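Local coordinates for HdaB,HdaA (Adhesin), HUS-associated diffuse adherence (Escherichia coli, PDB 5D55), which probably serves as the minor tip subunit of the AAF/IV (Hda) adhesive pilus of enteroaggregative E. coli, here fused by engineering to a strand from the adhesin HdaA, at residues 19-23 against 24-28; 113-117 against 118-122. All coordinates share one frame; numbering follows the deposited sequence.

Interactions 1 and 2 come one after the other along the chain and lie in the HdaB part of the fusion, with their centres about 9 Å apart and on the same side of the chain's centre. What joins them is a small antiparallel sheet formed by strands 25-26 and 113-114: L26 O and Q113 N, 2.8 Å apart, probably hydrogen-bond. Packing of L26 CD1 against V115 CG2 at 3.8 Å adds an apolar contact. Beyond residue 117 the chain enters strand 118-132 of a different sheet. Both interactions also touch the second subunit of this assembly, partly through its fused HdaA segment, so these contacts belong at least in part to the engineered construct.

Interaction 1: residues 19-23 against 24-28; sequences HKYMG and NLLHD
The phenol ring of Y21 meets L26 through the side bearing CD2 and CE2, with L26 CD2 only 3.5 Å from Y21 CE2 and somewhat farther from the neighbouring ring carbons. At the edge of a second flat group, the imidazole of H27, a water lies in the ring plane beside its CD2 corner. This water connects the two ends of the turn. It stands 3.3 Å from Y21 OH in a hydrogen bond of undecided direction, donates a hydrogen bond to L25 O at 3.2 Å, and accepts the backbone N-H of H27 at 3.0 Å. Y21 can reach it because its CG is anti to the backbone N (chi1 -166°), which sends the ring across the mouth of the turn, while the L26 side chain slides past it in the opposing direction.

The bend itself falls at G23, whose phi of 119° would press a beta carbon against the preceding carbonyl oxygen. Its own carbonyl oxygen lies 3.6 Å from L26 CD2, so this methyl meets the ring and the G23 carbonyl together. N24 follows; its ND2 donates to V115 O, tying the turn to V115, just past strand 113-114. V30 also touches Y21, and so does H151 of the second subunit, a residue of the HdaA-derived segment, whose contact belongs to the engineered fusion.

No direct hydrogen bond crosses between 19-23 and 24-28, although backbone bonds of N24 to V115 and of G23 to the second subunit also hold the bend from outside. Within these residues, the side-chain contact is apolar, with a water alongside that engages two backbone groups and one hydroxyl, so the tyrosine probably works here in two ways, its carbons packing on leucine while its OH helps to hold the water.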
loop_
_atom_site.group_PDB
_atom_site.type_symbol
_atom_site.label_atom_id
_atom_site.label_comp_id
_atom_site.label_asym_id
_atom_site.label_seq_id
_atom_site.Cartn_x
_atom_site.Cartn_y
_atom_site.Cartn_z
ATOM N N HIS B 19 -15.017 -4.609 -24.375
ATOM C CA HIS B 19 -15.491 -5.709 -25.198
ATOM C C HIS B 19 -16.667 -5.208 -26.054
ATOM O O HIS B 19 -17.714 -4.839 -25.524
ATOM C CB HIS B 19 -15.887 -6.921 -24.334
ATOM C CG HIS B 19 -16.306 -8.123 -25.128
ATOM N ND1 HIS B 19 -15.407 -8.923 -25.803
ATOM C CD2 HIS B 19 -17.530 -8.643 -25.379
ATOM C CE1 HIS B 19 -16.056 -9.896 -26.419
ATOM N NE2 HIS B 19 -17.347 -9.749 -26.178
ATOM N N LYS B 20 -16.476 -5.161 -27.373
ATOM C CA LYS B 20 -17.541 -4.756 -28.292
ATOM C C LYS B 20 -18.694 -5.757 -28.262
ATOM O O LYS B 20 -18.480 -6.953 -28.073
ATOM C CB LYS B 20 -17.011 -4.584 -29.721
ATOM C CG LYS B 20 -16.110 -3.366 -29.904
ATOM C CD LYS B 20 -15.958 -2.993 -31.389
ATOM C CE LYS B 20 -15.122 -1.730 -31.556
ATOM N N TYR B 21 -19.918 -5.258 -28.424
ATOM C CA TYR B 21 -21.111 -6.092 -28.352
ATOM C C TYR B 21 -22.257 -5.438 -29.137
ATOM O O TYR B 21 -22.556 -4.256 -28.934
ATOM C CB TYR B 21 -21.526 -6.300 -26.891
ATOM C CG TYR B 21 -22.541 -7.400 -26.671
ATOM C CD1 TYR B 21 -22.150 -8.651 -26.182
ATOM C CD2 TYR B 21 -23.899 -7.185 -26.926
ATOM C CE1 TYR B 21 -23.086 -9.665 -25.967
ATOM C CE2 TYR B 21 -24.834 -8.183 -26.725
ATOM C CZ TYR B 21 -24.427 -9.419 -26.241
ATOM O OH TYR B 21 -25.371 -10.401 -26.037
ATOM N N MET B 22 -22.880 -6.212 -30.022
ATOM C CA MET B 22 -24.033 -5.746 -30.780
ATOM C C MET B 22 -25.317 -6.272 -30.142
ATOM O O MET B 22 -25.502 -7.481 -29.968
ATOM C CB MET B 22 -23.928 -6.168 -32.251
ATOM C CG MET B 22 -25.054 -5.632 -33.162
ATOM S SD MET B 22 -25.125 -3.835 -33.205
ATOM C CE MET B 22 -23.675 -3.434 -34.199
ATOM N N GLY B 23 -26.201 -5.351 -29.786
ATOM C CA GLY B 23 -27.482 -5.717 -29.196
ATOM C C GLY B 23 -27.583 -5.137 -27.805
ATOM O O GLY B 23 -26.572 -4.824 -27.174
ATOM N N ASN B 24 -28.809 -4.992 -27.328
ATOM C CA ASN B 24 -29.040 -4.324 -26.049
ATOM C C ASN B 24 -29.981 -5.076 -25.107
ATOM O O ASN B 24 -30.426 -4.516 -24.115
ATOM C CB ASN B 24 -29.550 -2.898 -26.290
ATOM C CG ASN B 24 -31.012 -2.854 -26.682
ATOM O OD1 ASN B 24 -31.495 -3.708 -27.422
ATOM N ND2 ASN B 24 -31.727 -1.847 -26.187
ATOM N N LEU B 25 -30.296 -6.325 -25.434
ATOM C CA LEU B 25 -31.066 -7.184 -24.534
ATOM C C LEU B 25 -30.032 -8.031 -23.810
ATOM O O LEU B 25 -29.678 -9.133 -24.248
ATOM C CB LEU B 25 -32.082 -8.034 -25.309
ATOM C CG LEU B 25 -33.163 -7.239 -26.067
ATOM C CD1 LEU B 25 -34.177 -8.152 -26.772
ATOM C CD2 LEU B 25 -33.900 -6.272 -25.147
ATOM N N LEU B 26 -29.512 -7.475 -22.716
ATOM C CA LEU B 26 -28.325 -8.024 -22.089
ATOM C C LEU B 26 -28.669 -8.896 -20.887
ATOM O O LEU B 26 -29.242 -8.423 -19.899
ATOM C CB LEU B 26 -27.330 -6.912 -21.731
ATOM C CG LEU B 26 -26.989 -5.910 -22.846
ATOM C CD1 LEU B 26 -25.898 -4.924 -22.397
ATOM C CD2 LEU B 26 -26.563 -6.639 -24.112
ATOM N N HIS B 27 -28.334 -10.179 -21.017
ATOM C CA HIS B 27 -28.453 -11.149 -19.936
ATOM C C HIS B 27 -27.466 -10.814 -18.830
ATOM O O HIS B 27 -26.377 -10.300 -19.090
ATOM C CB HIS B 27 -28.172 -12.565 -20.458
ATOM C CG HIS B 27 -29.282 -13.152 -21.274
ATOM N ND1 HIS B 27 -30.370 -13.783 -20.707
ATOM C CD2 HIS B 27 -29.458 -13.235 -22.615
ATOM C CE1 HIS B 27 -31.174 -14.214 -21.663
ATOM N NE2 HIS B 27 -30.640 -13.902 -22.829
ATOM N N ASP B 28 -27.852 -11.106 -17.591
ATOM C CA ASP B 28 -26.943 -11.018 -16.461
ATOM C C ASP B 28 -25.662 -11.796 -16.777
ATOM O O ASP B 28 -25.711 -12.876 -17.364
ATOM C CB ASP B 28 -27.617 -11.619 -15.216
ATOM C CG ASP B 28 -26.690 -11.683 -14.021
ATOM O OD1 ASP B 28 -26.633 -10.696 -13.258
ATOM O OD2 ASP B 28 -26.019 -12.720 -13.838
HETATM O O HOH W 1 -27.381 -11.331 -23.658
#

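Interaction 2: residues 113-117 against 118-122; sequences QQVHP and GKYLF
G118 follows P117 directly, in a conformation that would drive a beta carbon into P117 O. P117 CB sits 3.4 Å from G118 N, and P117 O, buried by the turn, has no polar partner in the model. K119 turns away from 113-117, its NZ hydrogen-bonded to E68 O. Y120 closes the contact. With CG anti to its carbonyl carbon (chi1 -66°), its ring reaches back over the turn, and OH donates to H116 O at 2.8 Å. That oxygen lies at the ring edge, in the ring plane, and the bond bends to 142° at the acceptor, the donor being tilted 17° from the carbonyl plane. V115 CG1 comes alongside, 3.6 Å from Y120 OH and 3.9 Å from Y120 CZ, so a methyl group packs beside the polar bond. L74 touches both V115 and Y120 from strand 73-79. L121 packs on T148 of the second subunit, in its fused HdaA segment, where an antiparallel strand pairs with 118-122, a contact of the engineered construct, whereas F122 packs on L32, A33 and I76 of its own chain. A tyrosine hydroxyl bound to the carbonyl four residues earlier, with Pro-Gly between them, is a tyrosine corner, the motif of Greek-key beta sandwiches and barrels; here it probably helps to fix the passage from strand 113-114 into strand 118-132 of another sheet.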
loop_
_atom_site.group_PDB
_atom_site.type_symbol
_atom_site.label_atom_id
_atom_site.label_comp_id
_atom_site.label_asym_id
_atom_site.label_seq_id
_atom_site.Cartn_x
_atom_site.Cartn_y
_atom_site.Cartn_z
ATOM N N GLN B 113 -31.042 -6.887 -18.415
ATOM C CA GLN B 113 -31.337 -5.471 -18.678
ATOM C C GLN B 113 -31.513 -5.170 -20.153
ATOM O O GLN B 113 -30.699 -5.594 -20.987
ATOM C CB GLN B 113 -30.217 -4.561 -18.148
ATOM C CG GLN B 113 -30.187 -4.343 -16.634
ATOM C CD GLN B 113 -28.851 -3.780 -16.185
ATOM O OE1 GLN B 113 -28.575 -2.586 -16.351
ATOM N NE2 GLN B 113 -28.006 -4.643 -15.635
ATOM N N GLN B 114 -32.574 -4.432 -20.464
ATOM C CA GLN B 114 -32.719 -3.800 -21.762
ATOM C C GLN B 114 -32.082 -2.437 -21.595
ATOM O O GLN B 114 -32.642 -1.555 -20.937
ATOM C CB GLN B 114 -34.196 -3.671 -22.166
ATOM C CG GLN B 114 -34.382 -2.964 -23.498
ATOM C CD GLN B 114 -35.818 -2.584 -23.818
ATOM O OE1 GLN B 114 -36.051 -1.624 -24.546
ATOM N NE2 GLN B 114 -36.781 -3.336 -23.296
ATOM N N VAL B 115 -30.888 -2.293 -22.157
ATOM C CA VAL B 115 -30.037 -1.140 -21.916
ATOM C C VAL B 115 -30.157 -0.210 -23.100
ATOM O O VAL B 115 -29.999 -0.631 -24.253
ATOM C CB VAL B 115 -28.553 -1.554 -21.752
ATOM C CG1 VAL B 115 -27.663 -0.338 -21.410
ATOM C CG2 VAL B 115 -28.408 -2.635 -20.698
ATOM N N HIS B 116 -30.430 1.057 -22.814
ATOM C CA HIS B 116 -30.561 2.046 -23.867
ATOM C C HIS B 116 -29.213 2.289 -24.536
ATOM O O HIS B 116 -28.198 2.398 -23.847
ATOM C CB HIS B 116 -31.096 3.357 -23.306
ATOM C CG HIS B 116 -31.516 4.334 -24.361
ATOM N ND1 HIS B 116 -32.843 4.612 -24.631
ATOM C CD2 HIS B 116 -30.788 5.094 -25.216
ATOM C CE1 HIS B 116 -32.909 5.506 -25.603
ATOM N NE2 HIS B 116 -31.679 5.813 -25.976
ATOM N N PRO B 117 -29.204 2.359 -25.885
ATOM C CA PRO B 117 -28.015 2.723 -26.641
ATOM C C PRO B 117 -27.344 3.978 -26.091
ATOM O O PRO B 117 -28.021 4.941 -25.715
ATOM C CB PRO B 117 -28.563 2.987 -28.043
ATOM C CG PRO B 117 -29.699 2.023 -28.163
ATOM C CD PRO B 117 -30.299 1.917 -26.770
ATOM N N GLY B 118 -26.018 3.951 -26.033
ATOM C CA GLY B 118 -25.267 5.098 -25.563
ATOM C C GLY B 118 -23.839 4.718 -25.217
ATOM O O GLY B 118 -23.440 3.574 -25.391
ATOM N N LYS B 119 -23.089 5.698 -24.721
ATOM C CA LYS B 119 -21.691 5.525 -24.343
ATOM C C LYS B 119 -21.563 5.508 -22.828
ATOM O O LYS B 119 -21.963 6.453 -22.157
ATOM C CB LYS B 119 -20.842 6.658 -24.924
ATOM C CG LYS B 119 -20.725 6.632 -26.436
ATOM C CD LYS B 119 -20.111 7.913 -26.963
ATOM C CE LYS B 119 -21.183 8.904 -27.406
ATOM N NZ LYS B 119 -20.586 10.149 -27.975
ATOM N N TYR B 120 -20.984 4.428 -22.308
ATOM C CA TYR B 120 -20.904 4.187 -20.878
ATOM C C TYR B 120 -19.444 4.036 -20.464
ATOM O O TYR B 120 -18.729 3.206 -21.018
ATOM C CB TYR B 120 -21.661 2.901 -20.528
ATOM C CG TYR B 120 -23.153 2.978 -20.757
ATOM C CD1 TYR B 120 -24.012 3.330 -19.715
ATOM C CD2 TYR B 120 -23.712 2.709 -22.012
ATOM C CE1 TYR B 120 -25.396 3.402 -19.902
ATOM C CE2 TYR B 120 -25.105 2.787 -22.211
ATOM C CZ TYR B 120 -25.936 3.136 -21.141
ATOM O OH TYR B 120 -27.312 3.211 -21.303
ATOM N N LEU B 121 -19.025 4.820 -19.478
ATOM C CA LEU B 121 -17.641 4.811 -19.001
ATOM C C LEU B 121 -17.463 3.969 -17.727
ATOM O O LEU B 121 -18.104 4.231 -16.697
ATOM C CB LEU B 121 -17.167 6.248 -18.772
ATOM C CG LEU B 121 -15.725 6.429 -18.305
ATOM C CD1 LEU B 121 -14.762 6.385 -19.485
ATOM C CD2 LEU B 121 -15.569 7.726 -17.511
ATOM N N PHE B 122 -16.619 2.942 -17.810
ATOM C CA PHE B 122 -16.305 2.113 -16.647
ATOM C C PHE B 122 -14.982 2.569 -16.042
ATOM O O PHE B 122 -13.986 2.699 -16.767
ATOM C CB PHE B 122 -16.151 0.634 -17.014
ATOM C CG PHE B 122 -17.248 0.070 -17.878
ATOM C CD1 PHE B 122 -18.581 0.441 -17.711
ATOM C CD2 PHE B 122 -16.939 -0.901 -18.814
ATOM C CE1 PHE B 122 -19.579 -0.122 -18.504
ATOM C CE2 PHE B 122 -17.920 -1.465 -19.611
ATOM C CZ PHE B 122 -19.246 -1.073 -19.452
#